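Local coordinates for protein pilin (Clostridioides difficile, PDB 6T8S) that is the major type IV pilin PilA1, the subunit that probably polymerises into the pilus fibres of this bacterium, at residues Leu31-Tyr34 / Asn38-Pro41. Residues are numbered along the deposited sequence; the frame is centred on the assembly and turned at random.
Sequences LSYY and NKIP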
loop_
_atom_site.group_PDB
_atom_site.type_symbol
_atom_site.label_atom_id
_atom_site.label_comp_id
_atom_site.label_asym_id
_atom_site.label_seq_id
_atom_site.Cartn_x
_atom_site.Cartn_y
_atom_site.Cartn_z
ATOM N N LEU A 31 2.228 -11.506 -6.846
ATOM C CA LEU A 31 3.363 -12.257 -7.449
ATOM C C LEU A 31 2.830 -13.460 -8.237
ATOM O O LEU A 31 3.375 -13.738 -9.333
ATOM C CB LEU A 31 4.352 -12.649 -6.353
ATOM C CG LEU A 31 5.278 -11.522 -5.907
ATOM C CD1 LEU A 31 5.922 -11.853 -4.576
ATOM C CD2 LEU A 31 6.334 -11.227 -6.968
ATOM N N SER A 32 1.819 -14.155 -7.697
ATOM C CA SER A 32 1.107 -15.285 -8.356
ATOM C C SER A 32 0.519 -14.822 -9.695
ATOM O O SER A 32 0.835 -15.431 -10.745
ATOM C CB SER A 32 0.016 -15.851 -7.486
ATOM O OG SER A 32 0.536 -16.626 -6.425
ATOM N N TYR A 33 -0.320 -13.787 -9.652
ATOM C CA TYR A 33 -0.954 -13.190 -10.856
ATOM C C TYR A 33 0.145 -12.878 -11.876
ATOM O O TYR A 33 -0.014 -13.227 -13.055
ATOM C CB TYR A 33 -1.776 -11.963 -10.457
ATOM C CG TYR A 33 -2.481 -11.237 -11.581
ATOM C CD1 TYR A 33 -1.769 -10.528 -12.537
ATOM C CD2 TYR A 33 -3.860 -11.204 -11.653
ATOM C CE1 TYR A 33 -2.412 -9.835 -13.552
ATOM C CE2 TYR A 33 -4.520 -10.507 -12.657
ATOM C CZ TYR A 33 -3.790 -9.813 -13.606
ATOM O OH TYR A 33 -4.411 -9.127 -14.615
ATOM N N TYR A 34 1.222 -12.220 -11.447
ATOM C CA TYR A 34 2.319 -11.770 -12.343
ATOM C C TYR A 34 2.970 -12.998 -12.998
ATOM O O TYR A 34 3.167 -13.008 -14.235
ATOM C CB TYR A 34 3.339 -10.941 -11.564
ATOM C CG TYR A 34 4.438 -10.330 -12.396
ATOM C CD1 TYR A 34 4.231 -9.958 -13.715
ATOM C CD2 TYR A 34 5.676 -10.083 -11.840
ATOM C CE1 TYR A 34 5.232 -9.371 -14.467
ATOM C CE2 TYR A 34 6.690 -9.491 -12.574
ATOM C CZ TYR A 34 6.470 -9.140 -13.894
ATOM O OH TYR A 34 7.478 -8.562 -14.608
ATOM N N ASN A 38 2.123 -12.972 -16.842
ATOM C CA ASN A 38 3.289 -12.190 -17.324
ATOM C C ASN A 38 2.936 -10.699 -17.380
ATOM O O ASN A 38 3.608 -9.968 -18.132
ATOM C CB ASN A 38 3.755 -12.670 -18.701
ATOM C CG ASN A 38 5.231 -12.454 -18.933
ATOM O OD1 ASN A 38 6.012 -12.429 -17.992
ATOM N ND2 ASN A 38 5.626 -12.324 -20.192
ATOM N N LYS A 39 1.931 -10.251 -16.623
ATOM C CA LYS A 39 1.618 -8.805 -16.528
ATOM C C LYS A 39 1.343 -8.446 -15.068
ATOM O O LYS A 39 0.813 -9.285 -14.318
ATOM C CB LYS A 39 0.507 -8.411 -17.504
ATOM C CG LYS A 39 -0.887 -8.932 -17.216
ATOM C CD LYS A 39 -1.866 -8.592 -18.334
ATOM C CE LYS A 39 -3.317 -8.821 -17.960
ATOM N NZ LYS A 39 -4.231 -7.982 -18.776
ATOM N N ILE A 40 1.771 -7.245 -14.691
ATOM C CA ILE A 40 1.541 -6.636 -13.351
ATOM C C ILE A 40 0.036 -6.477 -13.158
ATOM O O ILE A 40 -0.630 -5.920 -14.026
ATOM C CB ILE A 40 2.310 -5.294 -13.309
ATOM C CG1 ILE A 40 3.824 -5.521 -13.388
ATOM C CG2 ILE A 40 1.937 -4.463 -12.106
ATOM C CD1 ILE A 40 4.388 -6.320 -12.238
ATOM N N PRO A 41 -0.558 -6.962 -12.040
ATOM C CA PRO A 41 -1.977 -6.758 -11.772
ATOM C C PRO A 41 -2.232 -5.295 -11.385
ATOM O O PRO A 41 -1.598 -4.818 -10.469
ATOM C CB PRO A 41 -2.294 -7.659 -10.576
ATOM C CG PRO A 41 -0.960 -7.776 -9.867
ATOM C CD PRO A 41 0.093 -7.718 -10.961
#
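The C-terminal end of the long helix 9-37 is closed here by the chain that turns back over it, with Tyr33 and Tyr34 of the last turns receiving Lys39, Ile40 and Pro41. Asn38 is the first residue to leave helical geometry, and its positive phi (67°) marks the reversal. Its N still donates to Tyr34 O at 2.8 Å, a bent hydrogen bond (135° at the hydrogen), while Thr37 OG1 bonds both Tyr33 O and Lys39 N. Past this point the returning backbone passes between the two tyrosines. Lys39 O lies 3.5 Å from Tyr34 CA in a nearly straight CA-H...O contact, and the same oxygen sits at the edge of the Tyr33 ring, in its plane, 3.4 Å from CE1. Each ring also carries an aliphatic group on one face. Pro41 CB stands 3.6 Å from the centroid of Tyr33, displaced toward the rim, whereas Ile40 CD1 sits over the centre of the Tyr34 ring, a CH-pi contact 3.7 Å from the centroid and only 3° from the normal. With CG anti to the backbone N and beside the carbonyl carbon in both tyrosines, the two rings diverge and Lys39 O lies between them. Lys39 runs out extended, bringing CE within 3.5 Å of Tyr33 OH. Ile40 and Pro41 both continue onto Leu79 of strand 78-83, and Tyr56 packs on Tyr33, connecting the turn to the sheet and a loop. The arrangement is a helix C-terminus ended by a positive-phi residue whose N keeps the last i+4 bond, the chain then folding back over the final turn; as in type IV pilins, a long N-terminal helix here gives way to the loop that leads to strand 70-75.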